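Local coordinates for protein putative SnoaL-like polyketide cyclase (PDB 3LZA) that is of unconfirmed function but probably acts as a SnoaL-like polyketide cyclase, with a small-molecule pocket inside its NTF2-like fold, at residues F38-A43 with D127-Q132; V82-Y87 with P108-L113; H88-G93 with I102-I107. All blocks are in the same frame, centred on the assembly; numbering follows the deposited sequence.

Contact 1 (F38-A43 with D127-Q132); sequences FYDKTA and DLMDYQ
Strand 38-40 runs in the same direction as strand 127-129, the short axes 27° apart, and Asp-40 pairs with Asp-127 in a parallel bridge. The peptide groups of Asp-127 are held by residues on either side of Asp-40: its N gives a bond to Tyr-39 O (2.9 Å), and its O receives one from Lys-41 N (3.0 Å). Beyond this the first chain coils and regular pairing stops, but Thr-42 takes over with its side chain, OG1 accepting from Met-129 N at 2.8 Å in an almost straight bond (174°). A threonine suits the place because the same hydroxyl donates to Asp-40 OD1 (2.7 Å). That oxygen also takes the N-H of Ala-43 from above the carboxylate plane, completing an Asx motif that fixes the turn. With CG anti to the backbone N (chi1 -173°), the Asp-40 carboxylate is turned so that OD1 faces Thr-42 and Ala-43 while OD2 accepts from Tyr-131 OH at 2.5 Å; this donor lies above the carboxylate plane, but OD2 lies near the tyrosine ring plane, at its edge. Phe-38 brings CE1 to 3.5 Å from Asp-127 OD2, with ring and carboxylate nearly perpendicular; Asp-127 OD1 is held by Thr-111 and Gln-125. Lys-41 lends only its aliphatic part, CB lying 3.8 Å from Leu-128 CD2. The contact thus joins strand 37-40, flanked by strand 45-48, to the inner strand 122-129 just before helix 131-139, and Lys-41, Thr-42 and Leu-128 also pack on the second subunit.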
loop_
_atom_site.group_PDB
_atom_site.type_symbol
_atom_site.label_atom_id
_atom_site.label_comp_id
_atom_site.label_asym_id
_atom_site.label_seq_id
_atom_site.Cartn_x
_atom_site.Cartn_y
_atom_site.Cartn_z
ATOM N N PHE A 38 8.688 -5.806 11.278
ATOM C CA PHE A 38 8.669 -4.423 10.762
ATOM C C PHE A 38 9.436 -4.458 9.461
ATOM O O PHE A 38 10.648 -4.518 9.467
ATOM C CB PHE A 38 9.358 -3.448 11.762
ATOM C CG PHE A 38 9.084 -1.997 11.506
ATOM C CD1 PHE A 38 9.265 -1.434 10.258
ATOM C CD2 PHE A 38 8.646 -1.164 12.554
ATOM C CE1 PHE A 38 8.998 -0.064 10.033
ATOM C CE2 PHE A 38 8.386 0.212 12.321
ATOM C CZ PHE A 38 8.554 0.733 11.066
ATOM N N TYR A 39 8.689 -4.429 8.349
ATOM C CA TYR A 39 9.181 -4.618 7.020
ATOM C C TYR A 39 9.017 -3.338 6.190
ATOM O O TYR A 39 7.910 -2.906 5.931
ATOM C CB TYR A 39 8.401 -5.761 6.354
ATOM C CG TYR A 39 8.799 -6.184 4.951
ATOM C CD1 TYR A 39 10.102 -6.057 4.470
ATOM C CD2 TYR A 39 7.868 -6.763 4.121
ATOM C CE1 TYR A 39 10.439 -6.500 3.204
ATOM C CE2 TYR A 39 8.187 -7.173 2.838
ATOM C CZ TYR A 39 9.467 -7.024 2.386
ATOM O OH TYR A 39 9.780 -7.492 1.150
ATOM N N ASP A 40 10.125 -2.772 5.733
ATOM C CA ASP A 40 10.035 -1.717 4.744
ATOM C C ASP A 40 10.293 -2.373 3.389
ATOM O O ASP A 40 11.467 -2.647 3.047
ATOM C CB ASP A 40 11.048 -0.608 4.985
ATOM C CG ASP A 40 10.834 0.572 4.041
ATOM O OD1 ASP A 40 10.672 0.330 2.825
ATOM O OD2 ASP A 40 10.808 1.718 4.514
ATOM N N LYS A 41 9.223 -2.570 2.603
ATOM C CA LYS A 41 9.340 -3.298 1.346
ATOM C C LYS A 41 10.112 -2.505 0.351
ATOM O O LYS A 41 10.896 -3.067 -0.407
ATOM C CB LYS A 41 7.968 -3.653 0.749
ATOM C CG LYS A 41 8.075 -4.653 -0.434
ATOM C CD LYS A 41 6.694 -5.036 -0.949
ATOM C CE LYS A 41 6.662 -6.045 -2.147
ATOM N NZ LYS A 41 5.243 -6.665 -2.255
ATOM N N THR A 42 9.897 -1.185 0.347
ATOM C CA THR A 42 10.650 -0.322 -0.558
ATOM C C THR A 42 12.166 -0.295 -0.306
ATOM O O THR A 42 12.951 -0.224 -1.267
ATOM C CB THR A 42 10.040 1.128 -0.584
ATOM O OG1 THR A 42 9.487 1.481 0.694
ATOM C CG2 THR A 42 8.960 1.210 -1.653
ATOM N N ALA A 43 12.606 -0.410 0.952
ATOM C CA ALA A 43 14.048 -0.469 1.300
ATOM C C ALA A 43 14.591 -1.910 1.434
ATOM O O ALA A 43 15.801 -2.112 1.569
ATOM C CB ALA A 43 14.271 0.268 2.563
ATOM N N ASP A 127 5.793 -1.097 5.305
ATOM C CA ASP A 127 5.917 0.268 4.824
ATOM C C ASP A 127 6.273 0.266 3.377
ATOM O O ASP A 127 7.126 -0.505 2.947
ATOM C CB ASP A 127 6.978 1.076 5.597
ATOM C CG ASP A 127 6.535 1.522 6.951
ATOM O OD1 ASP A 127 5.340 1.353 7.354
ATOM O OD2 ASP A 127 7.426 2.035 7.655
ATOM N N LEU A 128 5.608 1.138 2.609
ATOM C CA LEU A 128 6.008 1.430 1.236
ATOM C C LEU A 128 6.255 2.952 1.193
ATOM O O LEU A 128 5.323 3.729 1.304
ATOM C CB LEU A 128 4.902 1.021 0.233
ATOM C CG LEU A 128 4.502 -0.456 0.092
ATOM C CD1 LEU A 128 3.099 -0.631 -0.486
ATOM C CD2 LEU A 128 5.533 -1.157 -0.784
HETATM N N MSE A 129 7.517 3.386 1.067
HETATM C CA MSE A 129 7.875 4.781 1.210
HETATM C C MSE A 129 8.389 5.322 -0.096
HETATM O O MSE A 129 9.112 4.628 -0.833
HETATM C CB MSE A 129 8.940 4.967 2.284
HETATM C CG MSE A 129 8.620 4.410 3.638
HETATM SE SE MSE A 129 7.279 5.549 4.494
HETATM C CE MSE A 129 8.248 7.149 4.504
ATOM N N ASP A 130 8.029 6.572 -0.403
ATOM C CA ASP A 130 8.503 7.236 -1.617
ATOM C C ASP A 130 9.900 7.865 -1.385
ATOM O O ASP A 130 10.038 9.071 -1.147
ATOM C CB ASP A 130 7.470 8.269 -2.078
ATOM C CG ASP A 130 7.836 9.009 -3.332
ATOM O OD1 ASP A 130 8.865 8.738 -4.002
ATOM O OD2 ASP A 130 7.070 9.948 -3.649
ATOM N N TYR A 131 10.916 7.016 -1.426
ATOM C CA TYR A 131 12.303 7.460 -1.178
ATOM C C TYR A 131 12.882 8.363 -2.259
ATOM O O TYR A 131 13.751 9.195 -1.947
ATOM C CB TYR A 131 13.229 6.267 -0.921
ATOM C CG TYR A 131 12.965 5.563 0.357
ATOM C CD1 TYR A 131 13.122 6.229 1.574
ATOM C CD2 TYR A 131 12.541 4.224 0.376
ATOM C CE1 TYR A 131 12.866 5.609 2.778
ATOM C CE2 TYR A 131 12.273 3.585 1.592
ATOM C CZ TYR A 131 12.470 4.285 2.782
ATOM O OH TYR A 131 12.239 3.715 3.989
ATOM N N GLN A 132 12.404 8.290 -3.497
ATOM C CA GLN A 132 12.845 9.290 -4.481
ATOM C C GLN A 132 12.414 10.719 -4.100
ATOM O O GLN A 132 13.197 11.665 -4.269
ATOM C CB GLN A 132 12.421 8.956 -5.929
ATOM C CG GLN A 132 13.095 9.830 -6.985
ATOM C CD GLN A 132 14.615 9.660 -7.021
ATOM O OE1 GLN A 132 15.114 8.549 -7.160
ATOM N NE2 GLN A 132 15.338 10.745 -6.843
HETATM O O HOH W 1 9.764 2.403 7.110
#

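Contact 2 (V82-Y87 with P108-L113); sequences VMIGNY and PGVTTL
Met-83, present as selenomethionine, lies across the neighbouring strand and covers Thr-111 and Leu-113 with its terminal methyl. The chain is extended as far as SE and then bends at chi3 (-70°), which swings CE to 3.9 Å from Thr-111 CG2 and to 3.3 Å from Leu-113 CD1, tighter than usual for two carbons. A long, unbranched apolar residue suits this span, and Ile-17 of helix 8-21 packs on it too. On the same face Tyr-87 comes from farther along its strand, at about a right angle to Thr-111; its hydroxyl OH meets Thr-111 OG1 at 2.7 Å in the plane of the ring, a probable hydrogen bond. Thr-111 OG1 is at the same time bonded to Asp-127, so the threonine probably links the tyrosine to that carboxylate. A CB on Gly-109 would just touch Tyr-87 CD1, so its absence lets the ring lie over the strand without a further group beside it. Beneath, the backbones form an antiparallel ladder. Met-83 and Thr-111 exchange two bonds, Met-83 N to Thr-111 O at 2.9 Å and Thr-111 N to Met-83 O at 3.0 Å, and Gly-85 and Gly-109 do likewise. The opposite face carries, among others, beta-branched residues lying side by side: Val-82 CG2 is 4.0 Å from Thr-112 CG2, and Ile-84 CG1 is 4.2 Å from Val-110 CG2. Ile-84 and Val-110 pack on Ile-84 of the second subunit, making this face part of the dimer interface. The sheet is thus two-sided: the mainly apolar Ile-84 face suits the subunit contact, while the Met-83 face combines apolar packing with a probable chain of hydroxyls and carboxylate, consistent with the pocket expected inside an NTF2-like cone.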
loop_
_atom_site.group_PDB
_atom_site.type_symbol
_atom_site.label_atom_id
_atom_site.label_comp_id
_atom_site.label_asym_id
_atom_site.label_seq_id
_atom_site.Cartn_x
_atom_site.Cartn_y
_atom_site.Cartn_z
ATOM N N VAL A 82 -4.993 -0.339 6.700
ATOM C CA VAL A 82 -4.194 0.321 5.645
ATOM C C VAL A 82 -4.272 1.828 5.817
ATOM O O VAL A 82 -5.358 2.381 5.948
ATOM C CB VAL A 82 -4.736 -0.049 4.200
ATOM C CG1 VAL A 82 -3.908 0.634 3.093
ATOM C CG2 VAL A 82 -4.714 -1.527 3.999
HETATM N N MSE A 83 -3.128 2.489 5.759
HETATM C CA MSE A 83 -3.053 3.917 6.014
HETATM C C MSE A 83 -2.245 4.608 4.919
HETATM O O MSE A 83 -1.136 4.217 4.641
HETATM C CB MSE A 83 -2.396 4.110 7.399
HETATM C CG MSE A 83 -3.288 3.650 8.509
HETATM SE SE MSE A 83 -2.347 3.596 10.190
HETATM C CE MSE A 83 -1.243 2.148 9.795
ATOM N N ILE A 84 -2.866 5.583 4.246
ATOM C CA ILE A 84 -2.264 6.336 3.147
ATOM C C ILE A 84 -2.005 7.761 3.601
ATOM O O ILE A 84 -2.871 8.395 4.177
ATOM C CB ILE A 84 -3.206 6.389 1.918
ATOM C CG1 ILE A 84 -3.560 4.979 1.440
ATOM C CG2 ILE A 84 -2.593 7.243 0.778
ATOM C CD1 ILE A 84 -4.850 4.900 0.731
ATOM N N GLY A 85 -0.793 8.257 3.370
ATOM C CA GLY A 85 -0.477 9.610 3.747
ATOM C C GLY A 85 0.950 10.027 3.485
ATOM O O GLY A 85 1.554 9.649 2.484
ATOM N N ASN A 86 1.466 10.853 4.386
ATOM C CA ASN A 86 2.860 11.260 4.341
ATOM C C ASN A 86 3.462 11.365 5.742
ATOM O O ASN A 86 2.800 11.748 6.730
ATOM C CB ASN A 86 3.076 12.525 3.507
ATOM C CG ASN A 86 2.711 13.775 4.226
ATOM O OD1 ASN A 86 3.478 14.277 5.092
ATOM N ND2 ASN A 86 1.563 14.335 3.867
ATOM N N TYR A 87 4.722 10.992 5.812
ATOM C CA TYR A 87 5.482 11.114 7.027
ATOM C C TYR A 87 6.296 12.408 6.976
ATOM O O TYR A 87 7.091 12.616 6.051
ATOM C CB TYR A 87 6.427 9.916 7.111
ATOM C CG TYR A 87 5.766 8.633 7.557
ATOM C CD1 TYR A 87 5.167 7.770 6.633
ATOM C CD2 TYR A 87 5.793 8.241 8.906
ATOM C CE1 TYR A 87 4.580 6.579 7.052
ATOM C CE2 TYR A 87 5.188 7.035 9.327
ATOM C CZ TYR A 87 4.618 6.204 8.382
ATOM O OH TYR A 87 4.049 5.011 8.786
ATOM N N PRO A 108 5.809 10.775 1.025
ATOM C CA PRO A 108 4.580 9.993 0.810
ATOM C C PRO A 108 4.797 8.549 1.186
ATOM O O PRO A 108 5.852 7.998 0.917
ATOM C CB PRO A 108 4.412 10.061 -0.698
ATOM C CG PRO A 108 4.957 11.435 -1.022
ATOM C CD PRO A 108 6.163 11.555 -0.164
ATOM N N GLY A 109 3.809 7.911 1.767
ATOM C CA GLY A 109 3.974 6.534 2.033
ATOM C C GLY A 109 2.647 5.841 2.302
ATOM O O GLY A 109 1.605 6.486 2.537
ATOM N N VAL A 110 2.694 4.536 2.173
ATOM C CA VAL A 110 1.559 3.645 2.576
ATOM C C VAL A 110 2.063 2.649 3.622
ATOM O O VAL A 110 3.046 1.981 3.378
ATOM C CB VAL A 110 0.949 2.914 1.346
ATOM C CG1 VAL A 110 -0.165 1.972 1.731
ATOM C CG2 VAL A 110 0.362 3.958 0.374
ATOM N N THR A 111 1.374 2.569 4.760
ATOM C CA THR A 111 1.712 1.650 5.860
ATOM C C THR A 111 0.534 0.679 6.095
ATOM O O THR A 111 -0.623 1.122 6.261
ATOM C CB THR A 111 2.087 2.501 7.168
ATOM O OG1 THR A 111 3.283 3.235 6.876
ATOM C CG2 THR A 111 2.332 1.610 8.386
ATOM N N THR A 112 0.796 -0.638 6.134
ATOM C CA THR A 112 -0.192 -1.603 6.635
ATOM C C THR A 112 0.242 -2.160 7.984
ATOM O O THR A 112 1.436 -2.340 8.229
ATOM C CB THR A 112 -0.450 -2.785 5.625
ATOM O OG1 THR A 112 0.696 -3.635 5.538
ATOM C CG2 THR A 112 -0.752 -2.204 4.223
ATOM N N LEU A 113 -0.739 -2.383 8.858
ATOM C CA LEU A 113 -0.565 -3.022 10.122
ATOM C C LEU A 113 -1.514 -4.211 10.190
ATOM O O LEU A 113 -2.691 -4.085 9.903
ATOM C CB LEU A 113 -0.801 -2.018 11.268
ATOM C CG LEU A 113 0.060 -0.750 11.295
ATOM C CD1 LEU A 113 -0.447 0.233 12.375
ATOM C CD2 LEU A 113 1.548 -1.056 11.546
#

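Contact 3 (H88-G93 with I102-I107); sequences HLRGPG and IIDIAI
Ile-102 meets Arg-90 and Pro-92 across the strands: its CG2 sits over the centre of one face of the guanidinium, 3.6 Å from Arg-90 CZ, while CD1 reaches out to the ring of Pro-92. A water joins Ile-102 O to Arg-90 NH2, weakly at the arginine end. Ile-103 turns to the other face. Its N bonds to Gly-91 O at 2.8 Å and its O accepts from Gly-91 N; with CG1 between the backbone N and carbonyl carbon (chi1 55°), its CD1 rests 3.8 Å from Leu-89 CD2. Asp-104 returns to the face of Ile-102 and divides its carboxylate between two bases. OD2 takes the salt bridge from Arg-90 NH1 (2.9 Å) on its anti side and close to the guanidinium plane, whereas OD1 accepts from His-88 NE2 (2.7 Å), in the imidazole plane but well above that of the carboxylate; His-88 has two conformers, and the bond is certain only for the one described. With an alanine at Arg-90, Asp-104 is likely to lose its salt-bridge mate and Ile-102 CG2 the flat group it rests on. These cross-strand pairs belong to the outer half of an antiparallel beta hairpin, strands 80-93 and 102-115, in which side chains alternate between a mixed face with His-88, Arg-90 and Asp-104 and an apolar one with Leu-89, Ile-103 and Ile-105. Ile-105 brings CG1 to 4.0 Å from Leu-89 CB, exchanges two backbone bonds with that leucine, and packs on Met-134 of helix 131-139. Ala-106, small enough to sit opposite the bulky His-88, brings its CA within 4.3 Å of His-88 CA.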
loop_
_atom_site.group_PDB
_atom_site.type_symbol
_atom_site.label_atom_id
_atom_site.label_comp_id
_atom_site.label_asym_id
_atom_site.label_seq_id
_atom_site.Cartn_x
_atom_site.Cartn_y
_atom_site.Cartn_z
ATOM N N HIS A 88 6.140 13.289 7.961
ATOM C CA HIS A 88 7.058 14.427 8.027
ATOM C C HIS A 88 8.070 14.205 9.152
ATOM O O HIS A 88 7.760 13.669 10.235
ATOM C CB HIS A 88 6.298 15.726 8.196
ATOM C CG HIS A 88 7.176 16.861 8.578
ATOM N ND1 HIS A 88 7.491 17.143 9.888
ATOM C CD2 HIS A 88 7.909 17.707 7.819
ATOM C CE1 HIS A 88 8.331 18.162 9.922
ATOM N NE2 HIS A 88 8.586 18.525 8.679
ATOM N N LEU A 89 9.327 14.530 8.868
ATOM C CA LEU A 89 10.381 14.387 9.826
ATOM C C LEU A 89 11.239 15.669 9.823
ATOM O O LEU A 89 11.615 16.223 8.750
ATOM C CB LEU A 89 11.209 13.123 9.575
ATOM C CG LEU A 89 12.223 12.828 10.675
ATOM C CD1 LEU A 89 12.482 11.309 10.779
ATOM C CD2 LEU A 89 13.561 13.633 10.507
ATOM N N ARG A 90 11.505 16.186 11.020
ATOM C CA ARG A 90 12.442 17.310 11.178
ATOM C C ARG A 90 13.489 16.960 12.198
ATOM O O ARG A 90 13.155 16.548 13.289
ATOM C CB ARG A 90 11.729 18.576 11.601
ATOM C CG ARG A 90 12.643 19.834 11.651
ATOM C CD ARG A 90 11.888 21.074 12.123
ATOM N NE ARG A 90 12.770 22.248 12.142
ATOM C CZ ARG A 90 13.223 22.894 11.068
ATOM N NH1 ARG A 90 12.885 22.531 9.836
ATOM N NH2 ARG A 90 14.018 23.935 11.224
ATOM N N GLY A 91 14.773 17.072 11.831
ATOM C CA GLY A 91 15.820 16.738 12.765
ATOM C C GLY A 91 17.246 16.963 12.275
ATOM O O GLY A 91 17.467 17.302 11.111
ATOM N N PRO A 92 18.220 16.776 13.171
ATOM C CA PRO A 92 19.625 16.806 12.738
ATOM C C PRO A 92 19.849 15.886 11.545
ATOM O O PRO A 92 19.249 14.788 11.458
ATOM C CB PRO A 92 20.377 16.331 13.979
ATOM C CG PRO A 92 19.471 16.713 15.106
ATOM C CD PRO A 92 18.109 16.479 14.605
ATOM N N GLY A 93 20.705 16.333 10.623
ATOM C CA GLY A 93 20.779 15.733 9.295
ATOM C C GLY A 93 21.926 14.768 9.075
ATOM O O GLY A 93 22.012 14.143 7.994
ATOM N N ILE A 102 19.611 21.090 10.115
ATOM C CA ILE A 102 18.360 20.516 10.513
ATOM C C ILE A 102 17.599 20.286 9.198
ATOM O O ILE A 102 17.292 21.244 8.463
ATOM C CB ILE A 102 17.556 21.481 11.415
ATOM C CG1 ILE A 102 18.379 21.871 12.650
ATOM C CG2 ILE A 102 16.162 20.858 11.768
ATOM C CD1 ILE A 102 18.559 20.641 13.633
ATOM N N ILE A 103 17.330 19.029 8.881
ATOM C CA ILE A 103 16.634 18.701 7.641
ATOM C C ILE A 103 15.150 18.673 7.906
ATOM O O ILE A 103 14.732 18.533 9.048
ATOM C CB ILE A 103 17.135 17.403 6.943
ATOM C CG1 ILE A 103 17.104 16.184 7.830
ATOM C CG2 ILE A 103 18.574 17.592 6.462
ATOM C CD1 ILE A 103 15.720 15.548 7.999
ATOM N N ASP A 104 14.369 18.837 6.854
ATOM C CA ASP A 104 12.910 18.795 6.974
ATOM C C ASP A 104 12.345 18.104 5.720
ATOM O O ASP A 104 12.526 18.598 4.597
ATOM C CB ASP A 104 12.409 20.262 7.093
ATOM C CG ASP A 104 10.977 20.370 7.701
ATOM O OD1 ASP A 104 9.993 20.084 6.986
ATOM O OD2 ASP A 104 10.817 20.813 8.861
ATOM N N ILE A 105 11.645 16.995 5.895
ATOM C CA ILE A 105 11.206 16.186 4.750
ATOM C C ILE A 105 9.762 15.735 4.940
ATOM O O ILE A 105 9.283 15.630 6.072
ATOM C CB ILE A 105 12.114 14.955 4.511
ATOM C CG1 ILE A 105 12.250 14.120 5.791
ATOM C CG2 ILE A 105 13.465 15.406 3.932
ATOM C CD1 ILE A 105 13.272 12.939 5.764
ATOM N N ALA A 106 9.059 15.529 3.821
ATOM C CA ALA A 106 7.652 15.107 3.838
ATOM C C ALA A 106 7.603 14.008 2.807
ATOM O O ALA A 106 7.690 14.308 1.617
ATOM C CB ALA A 106 6.712 16.249 3.455
ATOM N N ILE A 107 7.498 12.761 3.297
ATOM C CA ILE A 107 7.643 11.529 2.508
ATOM C C ILE A 107 6.296 10.837 2.281
ATOM O O ILE A 107 5.715 10.325 3.231
ATOM C CB ILE A 107 8.559 10.499 3.257
ATOM C CG1 ILE A 107 9.832 11.144 3.810
ATOM C CG2 ILE A 107 8.961 9.333 2.330
ATOM C CD1 ILE A 107 10.787 10.135 4.393
HETATM O O HOH W 2 16.075 23.911 8.998
#

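Overall arrangement
Contacts 2 and 3 are successive lengths of one hairpin, strands 80-93 and 102-115, with centres about 17 Å apart; contact 1 lies on the far side of strand 102-115, its centre about 10 Å from that of contact 2. Contacts 1 and 2 are buried and both touch the second subunit, whereas contact 3 is partly buried and no other chain of the assembly reaches it. The chemistry follows: in the outer half of the hairpin an ion pair and a histidine-carboxylate bond, with aliphatic side chains on the other face; aliphatic and hydroxyl groups in the middle; and a hydroxyl-carboxylate network where strand 37-40 joins strand 122-129. Met-129 spans the three, packing on both Tyr-87 and Ile-107.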